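Local coordinates for protein 3-keto-5-aminohexanoate cleavage enzyme (Burkholderia xenovorans LB400, PDB 3E49) that probably acts as a zinc-dependent cleavage enzyme for beta-keto acids, with 3-keto-5-aminohexanoate as the likely substrate, at residues 219-222 and 228-231; 177-182 and 215-220; 242-247 and 252-257; 205-208 and 212-215. All coordinates share one frame; numbering follows the deposited sequence.

Following the chain, 177-182 opens contact 2, which closes only at 215-220 and so packs two neighbouring outer helices of the TIM barrel, 176-187 and 211-225. Within that span lies contact 4, a short loop from 205-208 to 212-215 that folds the middle of the loop after strand 195-201 onto the helix it leads into; it shares Ala-215 with contact 2. Contact 1 starts on Arg-219 and Thr-220, where contact 2 ends, and ties the same helix to strand 229-235. Contact 3 follows in series, setting helix 240-248 against strand 253-256, the sheet neighbour of strand 229-235.

Contact 1: 219-222 and 228-231; sequences RTAD and DYVW
Tyr-229 leans out from the start of its strand over Ala-221 and ends on the carboxylate of Asp-222. From CB, the ring carbon CG sits between the backbone N and the carbonyl carbon (chi1 84°), which sends the ring toward helix 211-225. CD1 and CE1 run past the backbone of the helix, with CE1 3.7 Å from Ala-221 O. Over one face of the ring lies the methyl of Ala-221, its CB 3.5 Å from CE2 of Tyr-229 and 3.4 Å from CZ. The helix and strand belong to the beta-alpha-beta unit formed by strand 195-201, helix 211-225 and strand 229-235, one of the repeating steps of the TIM barrel, and the tyrosine fastens the helix near its C-terminal end to the strand that follows. At the tip, OH of Tyr-229 donates to OD1 of Asp-222 at 2.6 Å. This acceptor lies in the plane of the ring, at its edge, yet the hydroxyl comes in from above the carboxylate, 43° out of its plane; the two planes stand 56° apart. The other oxygen, OD2 of Asp-222, forms a salt bridge with Arg-218, so both ends of the carboxylate are held. The same hydroxyl lies 4.3 Å above one face of the Trp-231 indole, toward its rim, while the backbone O of Tyr-229 makes a weak hydrogen bond to a bound 2-ethoxyethanol.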
# COMPACT_ATOMS: atom_id res chain seq x y z
N ARG A 219 -0.75 5.60 -6.58
CA ARG A 219 -1.97 4.81 -6.50
C ARG A 219 -3.20 5.73 -6.52
O ARG A 219 -4.21 5.43 -7.19
CB ARG A 219 -1.86 4.07 -5.12
CG ARG A 219 -2.85 3.19 -4.63
CD ARG A 219 -2.47 2.91 -3.17
NE ARG A 219 -1.20 2.20 -3.07
CZ ARG A 219 -0.35 2.33 -2.04
NH1 ARG A 219 -0.59 3.20 -1.08
NH2 ARG A 219 0.78 1.66 -2.03
N THR A 220 -3.09 6.87 -5.84
CA THR A 220 -4.21 7.81 -5.69
C THR A 220 -4.46 8.41 -7.05
O THR A 220 -5.59 8.42 -7.50
CB THR A 220 -3.90 8.88 -4.77
OG1 THR A 220 -3.70 8.25 -3.47
CG2 THR A 220 -5.06 9.88 -4.62
N ALA A 221 -3.38 8.91 -7.59
CA ALA A 221 -3.45 9.56 -8.96
C ALA A 221 -3.96 8.55 -9.96
O ALA A 221 -4.83 8.90 -10.81
CB ALA A 221 -2.11 10.11 -9.33
N ASP A 222 -3.42 7.34 -9.97
CA ASP A 222 -3.88 6.34 -10.94
C ASP A 222 -5.39 6.13 -10.84
O ASP A 222 -6.11 6.05 -11.84
CB ASP A 222 -3.21 4.98 -10.74
CG ASP A 222 -1.79 4.93 -11.23
OD1 ASP A 222 -1.36 5.85 -11.95
OD2 ASP A 222 -1.07 3.96 -10.89
N ASP A 228 -5.27 9.71 -17.88
CA ASP A 228 -5.33 11.15 -18.20
C ASP A 228 -4.32 12.04 -17.51
O ASP A 228 -4.47 13.24 -17.56
CB ASP A 228 -6.72 11.69 -17.89
CG ASP A 228 -7.77 11.21 -18.86
OD1 ASP A 228 -7.40 10.51 -19.82
OD2 ASP A 228 -8.96 11.55 -18.67
N TYR A 229 -3.34 11.49 -16.84
CA TYR A 229 -2.35 12.33 -16.19
C TYR A 229 -0.95 11.87 -16.55
O TYR A 229 -0.76 10.71 -16.96
CB TYR A 229 -2.56 12.36 -14.68
CG TYR A 229 -1.95 11.24 -13.88
CD1 TYR A 229 -2.51 9.96 -13.89
CD2 TYR A 229 -0.84 11.46 -13.07
CE1 TYR A 229 -1.95 8.93 -13.15
CE2 TYR A 229 -0.29 10.45 -12.32
CZ TYR A 229 -0.85 9.19 -12.37
OH TYR A 229 -0.29 8.20 -11.62
N VAL A 230 -0.01 12.81 -16.50
CA VAL A 230 1.40 12.58 -16.73
C VAL A 230 2.08 12.87 -15.38
O VAL A 230 1.95 13.95 -14.82
CB VAL A 230 1.93 13.49 -17.80
CG1 VAL A 230 3.44 13.27 -18.02
CG2 VAL A 230 1.14 13.21 -19.10
N TRP A 231 2.81 11.89 -14.89
CA TRP A 231 3.37 11.96 -13.56
C TRP A 231 4.82 12.39 -13.51
O TRP A 231 5.66 11.86 -14.25
CB TRP A 231 3.23 10.58 -12.96
CG TRP A 231 3.68 10.46 -11.54
CD1 TRP A 231 3.61 11.43 -10.58
CD2 TRP A 231 4.13 9.27 -10.89
NE1 TRP A 231 4.05 10.92 -9.37
CE2 TRP A 231 4.37 9.60 -9.55
CE3 TRP A 231 4.37 7.96 -11.32
CZ2 TRP A 231 4.85 8.66 -8.63
CZ3 TRP A 231 4.88 7.04 -10.40
CH2 TRP A 231 5.10 7.40 -9.08

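Contact 2: 177-182 and 215-220; sequences SHLYNL and AHMRRT
Leu-179 pushes its CD1 methyl into a notch between Met-217 and Thr-220. The selenomethionine methyl CE of Met-217 is 3.4 Å from CD1 of Leu-179, closer than usual for two carbons, and the backbone O of Met-217 is equally near that methyl. From the next turn of the helix, CB and CG2 of Thr-220 each come within 3.6 Å of CD1 of Leu-179. More loosely, CG2 of Thr-220 meets the Tyr-180 ring at CE2, 4.1 Å away, the two side chains crossing at about a right angle. These helices are successive outer helices of the TIM barrel: their short segments run nearly parallel, at an angle of 15° with axes 10.3 Å apart. Strands 168-173 and 195-201 lie beneath, Leu-179 and Met-217 both resting on Cys-173. A second shell sets these groups in place. Bends at chi2 and chi3 (-60° and -67°) fold the Met-217 chain and bring CE against the leucine. OG1 of Thr-220 donates to O of His-216 at 2.8 Å, which holds the methyl CG2 turned toward helix 176-187. That carbonyl also takes the helical bond from N of Thr-220, the two donors arriving from opposite faces of its plane. Farther out, the hydroxyl of Tyr-180 hydrogen-bonds to Asp-213 of a second subunit, carrying the helix pair into the tetramer interface.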
# COMPACT_ATOMS: atom_id res chain seq x y z
N SER A 177 -4.31 15.12 -0.33
CA SER A 177 -5.42 16.09 -0.41
C SER A 177 -5.32 16.88 -1.68
O SER A 177 -6.35 17.23 -2.26
CB SER A 177 -5.46 17.02 0.79
OG SER A 177 -4.29 17.76 0.88
N HIS A 178 -4.09 17.14 -2.15
CA HIS A 178 -3.89 17.92 -3.40
C HIS A 178 -4.36 17.21 -4.65
O HIS A 178 -4.85 17.89 -5.61
CB HIS A 178 -2.45 18.35 -3.53
CG HIS A 178 -2.04 19.41 -2.55
ND1 HIS A 178 -0.85 20.11 -2.66
CD2 HIS A 178 -2.66 19.90 -1.46
CE1 HIS A 178 -0.77 20.98 -1.68
NE2 HIS A 178 -1.85 20.87 -0.93
N LEU A 179 -4.19 15.90 -4.69
CA LEU A 179 -4.67 15.08 -5.80
C LEU A 179 -6.18 15.07 -5.79
O LEU A 179 -6.82 15.16 -6.81
CB LEU A 179 -4.12 13.67 -5.73
CG LEU A 179 -2.60 13.51 -5.83
CD1 LEU A 179 -2.25 12.01 -5.53
CD2 LEU A 179 -2.07 14.01 -7.19
N TYR A 180 -6.76 14.93 -4.61
CA TYR A 180 -8.21 15.01 -4.48
C TYR A 180 -8.73 16.41 -4.83
O TYR A 180 -9.80 16.55 -5.45
CB TYR A 180 -8.63 14.60 -3.10
CG TYR A 180 -8.72 13.11 -2.92
CD1 TYR A 180 -9.82 12.39 -3.43
CD2 TYR A 180 -7.78 12.41 -2.13
CE1 TYR A 180 -9.94 11.02 -3.22
CE2 TYR A 180 -7.92 11.04 -1.92
CZ TYR A 180 -9.01 10.36 -2.44
OH TYR A 180 -9.11 9.02 -2.21
N ASN A 181 -7.97 17.45 -4.50
CA ASN A 181 -8.42 18.81 -4.82
C ASN A 181 -8.39 18.94 -6.35
O ASN A 181 -9.34 19.47 -6.92
CB ASN A 181 -7.55 19.88 -4.18
CG ASN A 181 -7.67 19.95 -2.70
OD1 ASN A 181 -8.59 19.43 -2.12
ND2 ASN A 181 -6.75 20.68 -2.08
N LEU A 182 -7.37 18.40 -7.02
CA LEU A 182 -7.31 18.45 -8.48
C LEU A 182 -8.48 17.68 -9.07
O LEU A 182 -9.08 18.15 -10.03
CB LEU A 182 -5.99 17.89 -9.04
CG LEU A 182 -5.73 17.84 -10.54
CD1 LEU A 182 -5.86 19.19 -11.20
CD2 LEU A 182 -4.34 17.22 -10.79
N ALA A 215 4.52 5.66 -3.37
CA ALA A 215 3.58 4.62 -3.89
C ALA A 215 2.14 5.09 -3.69
O ALA A 215 1.27 4.88 -4.52
CB ALA A 215 3.80 3.23 -3.21
N HIS A 216 1.84 5.70 -2.55
CA HIS A 216 0.46 6.13 -2.35
C HIS A 216 0.04 7.30 -3.24
O HIS A 216 -1.09 7.33 -3.75
CB HIS A 216 0.18 6.43 -0.91
CG HIS A 216 -1.26 6.61 -0.62
ND1 HIS A 216 -2.18 5.59 -0.71
CD2 HIS A 216 -1.96 7.71 -0.23
CE1 HIS A 216 -3.37 6.03 -0.37
NE2 HIS A 216 -3.27 7.30 -0.04
N MSE A 217 0.94 8.22 -3.49
CA MSE A 217 0.62 9.28 -4.38
C MSE A 217 0.32 8.72 -5.78
O MSE A 217 -0.65 9.13 -6.40
CB MSE A 217 1.77 10.29 -4.43
CG MSE A 217 1.97 11.11 -3.13
SE MSE A 217 0.49 12.17 -2.60
CE MSE A 217 0.52 13.48 -4.10
N ARG A 218 1.11 7.75 -6.25
CA ARG A 218 0.83 7.15 -7.57
C ARG A 218 -0.49 6.40 -7.60
O ARG A 218 -1.26 6.47 -8.54
CB ARG A 218 1.91 6.17 -7.98
CG ARG A 218 1.67 5.69 -9.40
CD ARG A 218 2.36 4.41 -9.69
NE ARG A 218 1.99 4.04 -11.04
CZ ARG A 218 2.57 3.11 -11.77
NH1 ARG A 218 3.59 2.41 -11.33
NH2 ARG A 218 2.12 2.89 -13.00
N ARG A 219 -0.75 5.60 -6.58
CA ARG A 219 -1.97 4.81 -6.50
C ARG A 219 -3.20 5.73 -6.52
O ARG A 219 -4.21 5.43 -7.19
CB ARG A 219 -1.86 4.07 -5.12
CG ARG A 219 -2.85 3.19 -4.63
CD ARG A 219 -2.47 2.91 -3.17
NE ARG A 219 -1.20 2.20 -3.07
CZ ARG A 219 -0.35 2.33 -2.04
NH1 ARG A 219 -0.59 3.20 -1.08
NH2 ARG A 219 0.78 1.66 -2.03
N THR A 220 -3.09 6.87 -5.84
CA THR A 220 -4.21 7.81 -5.69
C THR A 220 -4.46 8.41 -7.05
O THR A 220 -5.59 8.42 -7.50
CB THR A 220 -3.90 8.88 -4.77
OG1 THR A 220 -3.70 8.25 -3.47
CG2 THR A 220 -5.06 9.88 -4.62

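Contact 3: 242-247 and 252-257; sequences PLASIG and ANVRVG
Gly-247 and Ala-252 are joined through their backbones where the chain turns from helix 240-248 into strand 253-256. The polar part of the contact is one hydrogen bond: N of Ala-252 donates to O of Gly-247 at 2.8 Å with an N-H...O angle of 153°, the donor standing above the carbonyl plane, 46° out of it. Steric closeness accompanies this bond. CB of Ala-252 lies 3.1 Å from O of Gly-247, and with no side chain on the glycine the two backbones draw together until their CA atoms are 4.8 Å apart. This connection completes the beta-alpha-beta unit of strand 229-235, helix 240-248 and strand 253-256; the last strand pairs with strand 10-13 and so closes the TIM barrel. Apolar packing takes over one turn earlier in the helix. Val-254 places CG1 beside its own backbone N and anti to the carbonyl carbon (chi1 -60°), bringing that methyl 4.0 Å from CB of Ala-244 and 3.6 Å from O of Ala-244. The small alanine lets the helix settle close to the strand, the CA atoms of Ala-244 and Val-254 being 5.4 Å apart. As for charge, Arg-255 carries its guanidinium group off from the helix into salt bridges with Glu-170 and Asp-260, with a long, weak ion pair to the zinc ligand Glu-259.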
# COMPACT_ATOMS: atom_id res chain seq x y z
N PRO A 242 17.02 9.71 -5.35
CA PRO A 242 16.35 8.45 -5.07
C PRO A 242 14.88 8.38 -5.44
O PRO A 242 14.40 7.39 -6.00
CB PRO A 242 16.49 8.31 -3.52
CG PRO A 242 17.73 9.08 -3.19
CD PRO A 242 17.73 10.26 -4.18
N LEU A 243 14.12 9.41 -5.11
CA LEU A 243 12.69 9.39 -5.41
C LEU A 243 12.47 9.52 -6.93
O LEU A 243 11.63 8.84 -7.48
CB LEU A 243 11.93 10.48 -4.60
CG LEU A 243 11.84 10.24 -3.06
CD1 LEU A 243 11.03 11.37 -2.39
CD2 LEU A 243 11.18 8.86 -2.78
N ALA A 244 13.25 10.35 -7.59
CA ALA A 244 13.11 10.48 -9.06
C ALA A 244 13.42 9.12 -9.71
O ALA A 244 12.81 8.74 -10.70
CB ALA A 244 14.10 11.48 -9.56
N SER A 245 14.40 8.42 -9.16
CA SER A 245 14.81 7.10 -9.64
C SER A 245 13.65 6.10 -9.50
O SER A 245 13.31 5.35 -10.43
CB SER A 245 16.03 6.63 -8.86
OG SER A 245 17.17 7.41 -9.16
N ILE A 246 13.04 6.08 -8.31
CA ILE A 246 11.90 5.20 -8.09
C ILE A 246 10.78 5.47 -9.14
O ILE A 246 10.23 4.53 -9.69
CB ILE A 246 11.41 5.28 -6.63
CG1 ILE A 246 12.50 4.72 -5.75
CG2 ILE A 246 10.03 4.55 -6.42
CD1 ILE A 246 12.19 4.90 -4.23
N GLY A 247 10.46 6.74 -9.40
CA GLY A 247 9.47 7.11 -10.37
C GLY A 247 9.90 6.75 -11.77
O GLY A 247 9.10 6.14 -12.51
N ALA A 252 7.52 7.00 -14.71
CA ALA A 252 7.28 8.41 -14.43
C ALA A 252 8.35 9.34 -15.04
O ALA A 252 9.40 8.89 -15.53
CB ALA A 252 7.25 8.65 -12.94
N ASN A 253 8.05 10.63 -14.96
CA ASN A 253 8.93 11.69 -15.40
C ASN A 253 9.60 12.26 -14.18
O ASN A 253 9.22 11.93 -13.07
CB ASN A 253 8.11 12.69 -16.18
CG ASN A 253 7.48 12.02 -17.36
OD1 ASN A 253 8.18 11.62 -18.30
ND2 ASN A 253 6.16 11.82 -17.30
N VAL A 254 10.62 13.09 -14.37
CA VAL A 254 11.44 13.51 -13.22
C VAL A 254 11.71 15.01 -13.13
O VAL A 254 11.83 15.68 -14.13
CB VAL A 254 12.79 12.77 -13.28
CG1 VAL A 254 12.57 11.24 -13.23
CG2 VAL A 254 13.60 13.15 -14.58
N ARG A 255 11.89 15.52 -11.92
CA ARG A 255 12.21 16.93 -11.71
C ARG A 255 13.44 17.03 -10.87
O ARG A 255 13.54 16.38 -9.83
CB ARG A 255 11.07 17.71 -11.07
CG ARG A 255 11.41 19.12 -10.70
CD ARG A 255 10.21 19.92 -10.41
NE ARG A 255 10.57 21.10 -9.63
CZ ARG A 255 9.73 22.05 -9.27
NH1 ARG A 255 8.49 22.08 -9.69
NH2 ARG A 255 10.17 23.02 -8.49
N VAL A 256 14.38 17.83 -11.36
CA VAL A 256 15.61 18.13 -10.64
C VAL A 256 15.77 19.67 -10.57
O VAL A 256 14.89 20.40 -11.01
CB VAL A 256 16.85 17.41 -11.24
CG1 VAL A 256 16.65 15.88 -11.19
CG2 VAL A 256 17.13 17.86 -12.69
N GLY A 257 16.87 20.14 -10.00
CA GLY A 257 17.16 21.57 -9.92
C GLY A 257 17.55 22.12 -8.57
O GLY A 257 17.12 21.60 -7.55

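Contact 4: 205-208 and 212-215; sequences GGIG and EDLA
The side chains of Ile-207 and Asp-213 lie alongside and run in opposing senses where the loop after strand 195-201 of the TIM barrel folds back on the start of helix 211-225. The isoleucine extends its longer branch toward the helix: CG1 is anti to the backbone N (chi1 -162°), and the terminal CD1 reaches 3.6 Å from CB of Asp-213. Nearer the backbone, CG1 of Ile-207 lies 3.8 Å from CG of Asp-213, so the hydrocarbon chain runs beside the stem of the aspartate and its carboxylate carbon. Asp-213 comes the other way, back toward the loop, and its OD2 draws up beside the backbone of Gly-208. There OD2 of Asp-213 and O of Gly-208 are 3.1 Å apart, two acceptors that make no bond to each other, a closeness probably offset by the donors that OD2 has of its own. It accepts from the backbone N of His-210, whose ring ND1 accepts in turn from N of Glu-212, two bonds that tie the first turn of the helix to the residue before it. OD2 also receives the hydroxyl of Tyr-180 of a second subunit, which fastens this turn to the neighbouring chain. At the far end of the isoleucine, CD1 of Ile-207 also packs against SE of Met-217, one turn further along helix 211-225.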
# COMPACT_ATOMS: atom_id res chain seq x y z
N GLY A 205 5.47 20.36 6.11
CA GLY A 205 4.19 20.97 5.76
C GLY A 205 3.53 20.20 4.62
O GLY A 205 2.34 20.35 4.38
N GLY A 206 4.31 19.39 3.91
CA GLY A 206 3.80 18.49 2.86
C GLY A 206 4.04 17.03 3.25
O GLY A 206 4.40 16.72 4.42
N ILE A 207 3.80 16.12 2.30
CA ILE A 207 4.04 14.69 2.55
C ILE A 207 5.55 14.42 2.63
O ILE A 207 6.37 15.18 2.06
CB ILE A 207 3.40 13.83 1.43
CG1 ILE A 207 3.26 12.38 1.88
CG2 ILE A 207 4.24 13.91 0.22
CD1 ILE A 207 2.48 11.55 0.88
N GLY A 208 5.97 13.42 3.42
CA GLY A 208 7.37 13.10 3.53
C GLY A 208 7.93 12.37 2.33
O GLY A 208 7.24 12.16 1.32
N GLU A 212 6.85 4.58 0.58
CA GLU A 212 5.41 4.42 0.75
C GLU A 212 4.61 5.66 0.42
O GLU A 212 3.49 5.55 -0.06
CB GLU A 212 5.07 4.06 2.22
CG GLU A 212 5.59 2.72 2.70
CD GLU A 212 4.78 1.51 2.26
OE1 GLU A 212 3.88 1.62 1.39
OE2 GLU A 212 5.04 0.42 2.83
N ASP A 213 5.16 6.84 0.72
CA ASP A 213 4.50 8.08 0.48
C ASP A 213 4.39 8.20 -1.04
O ASP A 213 3.30 8.50 -1.57
CB ASP A 213 5.29 9.28 1.08
CG ASP A 213 5.31 9.30 2.57
OD1 ASP A 213 4.31 8.88 3.16
OD2 ASP A 213 6.29 9.83 3.13
N LEU A 214 5.48 7.86 -1.72
CA LEU A 214 5.50 7.90 -3.19
C LEU A 214 4.51 6.91 -3.82
O LEU A 214 3.76 7.28 -4.77
CB LEU A 214 6.93 7.72 -3.70
CG LEU A 214 7.19 7.71 -5.22
CD1 LEU A 214 8.65 8.11 -5.51
CD2 LEU A 214 6.80 6.30 -5.82
N ALA A 215 4.52 5.66 -3.37
CA ALA A 215 3.58 4.62 -3.89
C ALA A 215 2.14 5.09 -3.69
O ALA A 215 1.27 4.88 -4.52
CB ALA A 215 3.80 3.23 -3.21